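Local coordinates for Lmo1076 protein (Listeria monocytogenes serovar 1/2a, PDB 5JQC), which is a putative secreted autolysin, probably an amidase that degrades the cell wall, this chain being its run of three SH3-like GW domains, at residues Val23-Lys28 against Phe94-Lys99; Gly110-Gly115 against Ala139-Asp144; Asp198-Tyr203 against Trp253-Ala258. One frame throughout, in Å; residues are numbered along the deposited sequence.

Contact 1: Val23-Lys28 against Phe94-Lys99; sequences VSEDAK and FVYYPK. With PEG (di(hydroxyethyl)ether), chain H.
Torsions set the reach of two side chains here: Tyr97 holds its CG opposite its carbonyl carbon (chi1 -71°), which lays the ring along the backbone of Asp26-Lys28, while Lys99, fully extended beyond CG, runs back to Ser24. The Tyr97 ring meets the strand with its edge, CD2 lying 3.8 Å from Ala27 N. Lys28 comes past its hydroxyl, with CB 3.8 Å from Tyr97 OH, and a bend at chi3 (77°) then delivers the ammonium to a bound di(hydroxyethyl)ether, probably a crystallisation additive. All three of its oxygens accept from Lys28 NZ, the shortest bond being 2.6 Å to PEG O1; PEG O4 adds a weak bond to Tyr97 OH.

Lys99 NZ donates to Ser24 O, a bond of doubtfully short length, and shares a water with Ser24 OG. Its salt bridge to Glu25 OE2 is long, 3.9 Å from NZ. Glu25 crosses Tyr96 at about a right angle, CG 3.9 Å from CE2, with carboxylate and ring planes 13° apart. A second water accepts from Asp26 N and lies within bonding distance of Glu25 OE1 and Tyr97 O, though perhaps not serving both at once. Ala27 CB touches Tyr96 CD1 at 3.6 Å on the same face. Lys28 and Val95 form a hydrogen-bonded antiparallel pair, Ala27 and Tyr96 the non-hydrogen-bonded one, and Tyr97 N donates to Asp26 O at 2.9 Å.

Strand 94-96 thus closes one edge of the five-stranded antiparallel sheet of the first SH3-like GW module, with 19-29 between it and 62-71. That third strand supplies Glu68 to Tyr96 OH and Asp62 to Tyr97 OH. Phe94 stacks edge-to-face on Phe79 of strand 74-81, and Val128, in the second GW module, touches Asp26 and Tyr97.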
loop_
_atom_site.group_PDB
_atom_site.type_symbol
_atom_site.label_atom_id
_atom_site.label_comp_id
_atom_site.label_asym_id
_atom_site.label_seq_id
_atom_site.Cartn_x
_atom_site.Cartn_y
_atom_site.Cartn_z
ATOM N N VAL A 23 -5.184 -23.326 -10.511
ATOM C CA VAL A 23 -5.160 -21.877 -10.357
ATOM C C VAL A 23 -5.266 -21.559 -8.867
ATOM O O VAL A 23 -5.593 -22.415 -8.043
ATOM C CB VAL A 23 -6.297 -21.186 -11.153
ATOM C CG1 VAL A 23 -6.118 -21.433 -12.638
ATOM C CG2 VAL A 23 -7.657 -21.671 -10.671
ATOM N N SER A 24 -4.978 -20.307 -8.521
ATOM C CA SER A 24 -5.197 -19.815 -7.156
ATOM C C SER A 24 -5.870 -18.454 -7.276
ATOM O O SER A 24 -5.228 -17.456 -7.626
ATOM C CB SER A 24 -3.899 -19.744 -6.353
ATOM O OG SER A 24 -4.162 -19.296 -5.025
ATOM N N GLU A 25 -7.175 -18.424 -7.016
ATOM C CA GLU A 25 -7.968 -17.215 -7.161
ATOM C C GLU A 25 -9.016 -17.172 -6.063
ATOM O O GLU A 25 -9.488 -18.209 -5.589
ATOM C CB GLU A 25 -8.685 -17.136 -8.526
ATOM C CG GLU A 25 -7.790 -17.219 -9.764
ATOM C CD GLU A 25 -6.889 -16.007 -9.935
ATOM O OE1 GLU A 25 -7.247 -14.907 -9.453
ATOM O OE2 GLU A 25 -5.815 -16.164 -10.556
ATOM N N ASP A 26 -9.382 -15.961 -5.677
ATOM C CA ASP A 26 -10.573 -15.726 -4.878
ATOM C C ASP A 26 -11.692 -15.233 -5.782
ATOM O O ASP A 26 -11.451 -14.518 -6.762
ATOM C CB ASP A 26 -10.298 -14.709 -3.770
ATOM C CG ASP A 26 -9.297 -15.222 -2.762
ATOM O OD1 ASP A 26 -9.702 -16.036 -1.900
ATOM O OD2 ASP A 26 -8.108 -14.833 -2.851
ATOM N N ALA A 27 -12.920 -15.617 -5.457
ATOM C CA ALA A 27 -14.042 -15.177 -6.265
ATOM C C ALA A 27 -15.295 -15.177 -5.411
ATOM O O ALA A 27 -15.354 -15.814 -4.352
ATOM C CB ALA A 27 -14.228 -16.070 -7.491
ATOM N N LYS A 28 -16.300 -14.458 -5.895
ATOM C CA LYS A 28 -17.629 -14.458 -5.309
ATOM C C LYS A 28 -18.600 -15.091 -6.293
ATOM O O LYS A 28 -18.687 -14.659 -7.449
ATOM C CB LYS A 28 -18.093 -13.037 -4.961
ATOM C CG LYS A 28 -19.285 -13.026 -4.023
ATOM C CD LYS A 28 -19.686 -11.625 -3.609
ATOM C CE LYS A 28 -20.442 -10.914 -4.713
ATOM N NZ LYS A 28 -20.926 -9.578 -4.264
ATOM N N PHE A 94 -19.245 -17.093 -11.492
ATOM C CA PHE A 94 -18.349 -16.482 -10.507
ATOM C C PHE A 94 -17.847 -15.115 -10.966
ATOM O O PHE A 94 -17.648 -14.878 -12.161
ATOM C CB PHE A 94 -17.098 -17.352 -10.225
ATOM C CG PHE A 94 -17.391 -18.773 -9.822
ATOM C CD1 PHE A 94 -17.677 -19.739 -10.774
ATOM C CD2 PHE A 94 -17.319 -19.152 -8.490
ATOM C CE1 PHE A 94 -17.918 -21.051 -10.390
ATOM C CE2 PHE A 94 -17.558 -20.456 -8.105
ATOM C CZ PHE A 94 -17.855 -21.405 -9.051
ATOM N N VAL A 95 -17.585 -14.237 -9.987
ATOM C CA VAL A 95 -16.852 -12.982 -10.193
ATOM C C VAL A 95 -15.511 -13.079 -9.462
ATOM O O VAL A 95 -15.471 -13.110 -8.224
ATOM C CB VAL A 95 -17.644 -11.765 -9.703
ATOM C CG1 VAL A 95 -16.841 -10.497 -9.922
ATOM C CG2 VAL A 95 -18.981 -11.662 -10.443
ATOM N N TYR A 96 -14.415 -13.125 -10.222
ATOM C CA TYR A 96 -13.090 -13.233 -9.624
ATOM C C TYR A 96 -12.663 -11.893 -9.043
ATOM O O TYR A 96 -12.858 -10.840 -9.663
ATOM C CB TYR A 96 -12.043 -13.673 -10.653
ATOM C CG TYR A 96 -12.082 -15.126 -11.065
ATOM C CD1 TYR A 96 -13.246 -15.881 -10.958
ATOM C CD2 TYR A 96 -10.942 -15.742 -11.571
ATOM C CE1 TYR A 96 -13.271 -17.206 -11.343
ATOM C CE2 TYR A 96 -10.951 -17.073 -11.958
ATOM C CZ TYR A 96 -12.117 -17.803 -11.840
ATOM O OH TYR A 96 -12.143 -19.127 -12.224
ATOM N N TYR A 97 -12.063 -11.939 -7.849
ATOM C CA TYR A 97 -11.448 -10.746 -7.287
ATOM C C TYR A 97 -10.089 -10.500 -7.940
ATOM O O TYR A 97 -9.304 -11.435 -8.117
ATOM C CB TYR A 97 -11.261 -10.889 -5.784
ATOM C CG TYR A 97 -12.536 -10.843 -4.976
ATOM C CD1 TYR A 97 -13.203 -9.645 -4.752
ATOM C CD2 TYR A 97 -13.049 -11.992 -4.399
ATOM C CE1 TYR A 97 -14.361 -9.606 -3.994
ATOM C CE2 TYR A 97 -14.203 -11.958 -3.642
ATOM C CZ TYR A 97 -14.852 -10.769 -3.443
ATOM O OH TYR A 97 -16.003 -10.763 -2.694
ATOM N N PRO A 98 -9.793 -9.265 -8.313
ATOM C CA PRO A 98 -8.444 -8.939 -8.775
ATOM C C PRO A 98 -7.479 -8.996 -7.608
ATOM O O PRO A 98 -7.871 -8.836 -6.451
ATOM C CB PRO A 98 -8.597 -7.507 -9.289
ATOM C CG PRO A 98 -9.639 -6.949 -8.371
ATOM C CD PRO A 98 -10.637 -8.066 -8.209
ATOM N N LYS A 99 -6.203 -9.213 -7.916
ATOM C CA LYS A 99 -5.154 -9.231 -6.901
ATOM C C LYS A 99 -4.310 -7.965 -6.991
ATOM O O LYS A 99 -4.117 -7.409 -8.078
ATOM C CB LYS A 99 -4.254 -10.460 -7.059
ATOM C CG LYS A 99 -4.958 -11.817 -6.892
ATOM C CD LYS A 99 -4.010 -12.968 -7.252
ATOM C CE LYS A 99 -4.627 -14.332 -6.970
ATOM N NZ LYS A 99 -3.712 -15.439 -7.357
HETATM C C1 PEG H . -21.084 -8.253 -7.611
HETATM O O1 PEG H . -21.878 -8.614 -6.474
HETATM C C2 PEG H . -19.613 -8.592 -7.379
HETATM O O2 PEG H . -19.178 -8.055 -6.129
HETATM C C3 PEG H . -17.818 -8.349 -5.803
HETATM C C4 PEG H . -17.430 -7.625 -4.512
HETATM O O4 PEG H . -18.135 -8.179 -3.391
HETATM O O HOH W 1 -3.110 -16.424 -4.520
HETATM O O HOH W 2 -8.259 -13.966 -7.137
#

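Contact 2: Gly110-Gly115 against Ala139-Asp144; sequences GKITAG and AYQNKD
Ile112 and Tyr140 lie side by side, their side chains pointing the same way, with Ile112 CD1 3.7 Å from Tyr140 CB and Ile112 CB 3.4 Å from Tyr140 O. Gln141 runs obliquely across Ile112 toward the loop that follows strand 103-112. Its CG is trans to the backbone N (chi1 177°) and the chain then folds at chi2 (59°), turning the terminal amide onto Thr113-Gly115. NE2 gives a straight bond of 2.8 Å to Thr113 O, which lies in the amide plane of Gln141; seen from the carbonyl, however, the donor stands well above the plane. OE1 accepts weakly from Gly115 N. Residues 113-115 were modelled in two conformers, and these two amide bonds belong to the one described.

Lys111 slants across Asp144, CE 3.6 Å from OD1, but the charged ends do not meet: Lys111 NZ bonds Ser211 and Asp144 OD1 bonds Tyr179. Residues 140-143 form a type II beta turn, with Lys143 N bonded to Tyr140 O. The turn's last carbonyl, Lys143 O, takes Ile112 N at 2.8 Å.

The contact therefore joins the end of strand 103-112 to the loop leading into 144-153, through a non-hydrogen-bonded antiparallel pair, Lys111 with Asp144, within the second SH3-like GW module. Ile112 packs on Phe161, Leu171 and Phe176, and Tyr140 on Val163 and Ile168, from strands 156-163, 166-172 and 176-178.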
loop_
_atom_site.group_PDB
_atom_site.type_symbol
_atom_site.label_atom_id
_atom_site.label_comp_id
_atom_site.label_asym_id
_atom_site.label_seq_id
_atom_site.Cartn_x
_atom_site.Cartn_y
_atom_site.Cartn_z
ATOM N N GLY A 110 5.570 9.346 7.432
ATOM C CA GLY A 110 5.157 10.550 6.744
ATOM C C GLY A 110 3.971 11.160 7.447
ATOM O O GLY A 110 3.539 10.698 8.507
ATOM N N LYS A 111 3.452 12.220 6.842
ATOM C CA LYS A 111 2.292 12.933 7.356
ATOM C C LYS A 111 1.134 12.726 6.385
ATOM O O LYS A 111 1.319 12.827 5.169
ATOM C CB LYS A 111 2.595 14.423 7.528
ATOM C CG LYS A 111 1.380 15.267 7.909
ATOM C CD LYS A 111 1.760 16.657 8.410
ATOM C CE LYS A 111 2.598 16.569 9.686
ATOM N NZ LYS A 111 2.878 17.926 10.255
ATOM N N ILE A 112 -0.041 12.398 6.918
ATOM C CA ILE A 112 -1.233 12.267 6.091
ATOM C C ILE A 112 -1.699 13.672 5.743
ATOM O O ILE A 112 -2.157 14.406 6.617
ATOM C CB ILE A 112 -2.331 11.484 6.810
ATOM C CG1 ILE A 112 -1.866 10.051 7.055
ATOM C CG2 ILE A 112 -3.609 11.546 5.991
ATOM C CD1 ILE A 112 -2.787 9.251 7.920
ATOM N N THR A 113 -1.566 14.061 4.480
ATOM C CA THR A 113 -1.919 15.406 4.061
ATOM C C THR A 113 -3.166 15.468 3.192
ATOM O O THR A 113 -3.683 16.568 2.965
ATOM C CB THR A 113 -0.750 16.058 3.313
ATOM O OG1 THR A 113 -0.109 15.084 2.481
ATOM C CG2 THR A 113 0.246 16.633 4.297
ATOM N N ALA A 114 -3.673 14.339 2.708
ATOM C CA ALA A 114 -4.942 14.362 2.001
ATOM C C ALA A 114 -5.799 13.179 2.417
ATOM O O ALA A 114 -6.437 12.536 1.581
ATOM C CB ALA A 114 -4.732 14.377 0.489
ATOM N N GLY A 115 -5.818 12.863 3.715
ATOM C CA GLY A 115 -6.710 11.818 4.192
ATOM C C GLY A 115 -8.184 12.137 3.993
ATOM O O GLY A 115 -9.009 11.229 3.860
ATOM N N ALA A 139 -10.433 11.622 9.596
ATOM C CA ALA A 139 -10.086 11.417 10.999
ATOM C C ALA A 139 -8.590 11.434 11.266
ATOM O O ALA A 139 -8.187 11.589 12.428
ATOM C CB ALA A 139 -10.650 10.082 11.485
ATOM N N TYR A 140 -7.759 11.237 10.245
ATOM C CA TYR A 140 -6.315 11.198 10.430
ATOM C C TYR A 140 -5.628 12.290 9.632
ATOM O O TYR A 140 -4.425 12.211 9.378
ATOM C CB TYR A 140 -5.773 9.833 10.043
ATOM C CG TYR A 140 -6.505 8.691 10.686
ATOM C CD1 TYR A 140 -7.655 8.180 10.115
ATOM C CD2 TYR A 140 -6.039 8.115 11.855
ATOM C CE1 TYR A 140 -8.323 7.120 10.692
ATOM C CE2 TYR A 140 -6.699 7.053 12.438
ATOM C CZ TYR A 140 -7.847 6.565 11.856
ATOM O OH TYR A 140 -8.519 5.499 12.424
ATOM N N GLN A 141 -6.373 13.302 9.221
ATOM C CA GLN A 141 -5.774 14.358 8.431
ATOM C C GLN A 141 -4.667 15.039 9.228
ATOM O O GLN A 141 -4.790 15.271 10.435
ATOM C CB GLN A 141 -6.864 15.336 7.985
ATOM C CG GLN A 141 -6.412 16.563 7.195
ATOM C CD GLN A 141 -5.684 16.243 5.908
ATOM O OE1 GLN A 141 -5.608 15.089 5.470
ATOM N NE2 GLN A 141 -5.119 17.280 5.298
ATOM N N ASN A 142 -3.547 15.287 8.560
ATOM C CA ASN A 142 -2.381 15.969 9.122
ATOM C C ASN A 142 -1.744 15.225 10.288
ATOM O O ASN A 142 -0.887 15.786 10.968
ATOM C CB ASN A 142 -2.721 17.404 9.523
ATOM C CG ASN A 142 -2.911 18.304 8.319
ATOM O OD1 ASN A 142 -2.166 18.223 7.340
ATOM N ND2 ASN A 142 -3.922 19.166 8.377
ATOM N N LYS A 143 -2.080 13.949 10.509
ATOM C CA LYS A 143 -1.411 13.141 11.523
ATOM C C LYS A 143 -0.174 12.462 10.945
ATOM O O LYS A 143 -0.094 12.181 9.742
ATOM C CB LYS A 143 -2.338 12.061 12.098
ATOM C CG LYS A 143 -3.553 12.584 12.844
ATOM C CD LYS A 143 -3.979 11.634 13.971
ATOM C CE LYS A 143 -4.935 12.337 14.946
ATOM N NZ LYS A 143 -5.215 11.534 16.179
ATOM N N ASP A 144 0.782 12.173 11.824
ATOM C CA ASP A 144 1.926 11.359 11.438
ATOM C C ASP A 144 1.536 9.895 11.362
ATOM O O ASP A 144 0.644 9.427 12.074
ATOM C CB ASP A 144 3.076 11.530 12.429
ATOM C CG ASP A 144 3.941 12.713 12.091
ATOM O OD1 ASP A 144 3.598 13.442 11.126
ATOM O OD2 ASP A 144 4.942 12.927 12.799
#

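Contact 3: Asp198-Tyr203 against Trp253-Ala258; sequences DKHGVY and WMDYRA
His200 presses its ring into the 3-10 turn (256-258) that follows strand 249-255, burying an ND1 that has no polar partner anywhere in the model; the nearest group across the contact is Ala258 CB, at 3.9 Å. CD2 of the same ring sits 3.6 Å from Asp255 CB, and ring and carboxylate planes are only 11° apart. Arg257 crosses the imidazole at about a right angle, bringing NH2 to the ring edge in plane.

Asp255 holds this turn together. Its OD1 takes Arg257 N, making an Asx turn, and from the other face of the carboxylate it takes Arg257 NE at 2.8 Å as a salt bridge. Within this SH3-like module, Trp253 is the tryptophan of the Gly-Trp dipeptide that gives GW domains their name. It pairs with Tyr203 in a single antiparallel hydrogen-bonded bridge, Trp253 N reaching Tyr203 O at 2.7 Å and Tyr203 N returning to Trp253 O at 2.9 Å. Tyr203 O also lies at the indole edge, in its plane.

Between these two ends, selenomethionine Met254, with CG swung away from its amide nitrogen (chi1 -169°), sets CG 3.3 Å from Gly201 O and touches Val202 CG2 with SE.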
loop_
_atom_site.group_PDB
_atom_site.type_symbol
_atom_site.label_atom_id
_atom_site.label_comp_id
_atom_site.label_asym_id
_atom_site.label_seq_id
_atom_site.Cartn_x
_atom_site.Cartn_y
_atom_site.Cartn_z
ATOM N N ASP A 198 21.184 33.675 2.391
ATOM C CA ASP A 198 19.809 34.138 2.206
ATOM C C ASP A 198 18.967 33.088 1.491
ATOM O O ASP A 198 17.800 32.870 1.844
ATOM C CB ASP A 198 19.788 35.452 1.418
ATOM C CG ASP A 198 20.808 36.464 1.917
ATOM O OD1 ASP A 198 21.983 36.088 2.114
ATOM O OD2 ASP A 198 20.429 37.642 2.106
ATOM N N LYS A 199 19.554 32.413 0.493
ATOM C CA LYS A 199 18.854 31.429 -0.325
ATOM C C LYS A 199 18.436 30.189 0.454
ATOM O O LYS A 199 17.573 29.443 -0.030
ATOM C CB LYS A 199 19.726 31.011 -1.528
ATOM C CG LYS A 199 21.239 30.829 -1.258
ATOM C CD LYS A 199 21.958 30.029 -2.385
ATOM C CE LYS A 199 21.942 30.713 -3.760
ATOM N NZ LYS A 199 23.083 31.673 -4.045
ATOM N N HIS A 200 19.012 29.951 1.630
ATOM C CA HIS A 200 18.757 28.750 2.406
ATOM C C HIS A 200 17.989 29.083 3.677
ATOM O O HIS A 200 17.911 30.233 4.112
ATOM C CB HIS A 200 20.070 28.048 2.740
ATOM C CG HIS A 200 20.916 27.771 1.542
ATOM N ND1 HIS A 200 21.955 28.593 1.163
ATOM C CD2 HIS A 200 20.868 26.775 0.628
ATOM C CE1 HIS A 200 22.529 28.097 0.081
ATOM N NE2 HIS A 200 21.883 27.001 -0.270
ATOM N N GLY A 201 17.406 28.047 4.269
ATOM C CA GLY A 201 16.725 28.205 5.539
ATOM C C GLY A 201 17.334 27.419 6.696
ATOM O O GLY A 201 18.099 26.467 6.508
ATOM N N VAL A 202 16.974 27.826 7.908
ATOM C CA VAL A 202 17.378 27.176 9.147
ATOM C C VAL A 202 16.195 26.353 9.646
ATOM O O VAL A 202 15.088 26.885 9.799
ATOM C CB VAL A 202 17.802 28.222 10.199
ATOM C CG1 VAL A 202 18.183 27.559 11.515
ATOM C CG2 VAL A 202 18.937 29.101 9.675
ATOM N N TYR A 203 16.426 25.067 9.907
ATOM C CA TYR A 203 15.393 24.146 10.359
ATOM C C TYR A 203 15.705 23.594 11.745
ATOM O O TYR A 203 16.874 23.442 12.132
ATOM C CB TYR A 203 15.243 23.019 9.363
ATOM C CG TYR A 203 14.918 23.560 7.998
ATOM C CD1 TYR A 203 15.933 23.913 7.115
ATOM C CD2 TYR A 203 13.596 23.774 7.608
ATOM C CE1 TYR A 203 15.640 24.434 5.868
ATOM C CE2 TYR A 203 13.288 24.305 6.354
ATOM C CZ TYR A 203 14.316 24.636 5.497
ATOM O OH TYR A 203 14.027 25.167 4.271
ATOM N N TRP A 253 19.572 23.578 11.862
ATOM C CA TRP A 253 20.226 22.899 10.748
ATOM C C TRP A 253 20.156 23.751 9.484
ATOM O O TRP A 253 19.162 24.438 9.232
ATOM C CB TRP A 253 19.577 21.544 10.475
ATOM C CG TRP A 253 19.720 20.504 11.557
ATOM C CD1 TRP A 253 18.943 20.366 12.678
ATOM C CD2 TRP A 253 20.655 19.410 11.578
ATOM N NE1 TRP A 253 19.358 19.266 13.405
ATOM C CE2 TRP A 253 20.404 18.663 12.748
ATOM C CE3 TRP A 253 21.690 19.000 10.726
ATOM C CZ2 TRP A 253 21.166 17.531 13.094
ATOM C CZ3 TRP A 253 22.437 17.877 11.070
ATOM C CH2 TRP A 253 22.166 17.153 12.235
HETATM N N MSE A 254 21.209 23.693 8.671
HETATM C CA MSE A 254 21.173 24.425 7.404
HETATM C C MSE A 254 21.994 23.737 6.340
HETATM O O MSE A 254 22.982 23.071 6.647
HETATM C CB MSE A 254 21.665 25.865 7.584
HETATM C CG MSE A 254 21.411 26.764 6.375
HETATM SE SE MSE A 254 21.496 28.636 6.897
HETATM C CE MSE A 254 23.289 28.614 7.661
ATOM N N ASP A 255 21.556 23.897 5.093
ATOM C CA ASP A 255 22.248 23.315 3.955
ATOM C C ASP A 255 23.734 23.639 4.009
ATOM O O ASP A 255 24.129 24.747 4.383
ATOM C CB ASP A 255 21.640 23.845 2.657
ATOM C CG ASP A 255 22.155 23.113 1.441
ATOM O OD1 ASP A 255 23.259 23.467 0.969
ATOM O OD2 ASP A 255 21.467 22.180 0.966
ATOM N N TYR A 256 24.561 22.665 3.619
ATOM C CA TYR A 256 26.006 22.819 3.778
ATOM C C TYR A 256 26.570 23.928 2.892
ATOM O O TYR A 256 27.628 24.491 3.207
ATOM C CB TYR A 256 26.726 21.504 3.477
ATOM C CG TYR A 256 26.901 21.278 2.004
ATOM C CD1 TYR A 256 25.843 20.825 1.233
ATOM C CD2 TYR A 256 28.118 21.534 1.378
ATOM C CE1 TYR A 256 25.986 20.620 -0.125
ATOM C CE2 TYR A 256 28.277 21.334 0.018
ATOM C CZ TYR A 256 27.202 20.874 -0.732
ATOM O OH TYR A 256 27.330 20.668 -2.092
ATOM N N ARG A 257 25.902 24.252 1.784
ATOM C CA ARG A 257 26.422 25.290 0.899
ATOM C C ARG A 257 26.385 26.673 1.538
ATOM O O ARG A 257 27.109 27.567 1.088
ATOM C CB ARG A 257 25.652 25.292 -0.422
ATOM C CG ARG A 257 25.847 24.020 -1.231
ATOM C CD ARG A 257 24.799 23.889 -2.320
ATOM N NE ARG A 257 23.424 23.904 -1.807
ATOM C CZ ARG A 257 22.350 23.556 -2.521
ATOM N NH1 ARG A 257 22.488 23.160 -3.780
ATOM N NH2 ARG A 257 21.135 23.599 -1.979
ATOM N N ALA A 258 25.579 26.869 2.583
ATOM C CA ALA A 258 25.550 28.158 3.262
ATOM C C ALA A 258 26.849 28.468 4.001
ATOM O O ALA A 258 27.047 29.618 4.411
ATOM C CB ALA A 258 24.371 28.210 4.240
#

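In the fold
The three contacts lie in series along a chain of three GW modules, with contacts 1 and 3 on opposite sides of its centre, about 54 Å between their own centres. Contact 1 is at the surface, contact 2 partly buried and contact 3 buried. Contacts 1 and 2 each use the first long strand of their own module's five-stranded sheet (19-29 and 103-112), but contact 1 pairs it with the closing strand and contact 2 ties its end to a loop. The chemistry differs in emphasis: lysines, waters and a bound ether in contact 1, a glutamine amide on loop backbone in contact 2, and ring and selenomethionine packing beside two backbone bonds and a local salt bridge in contact 3.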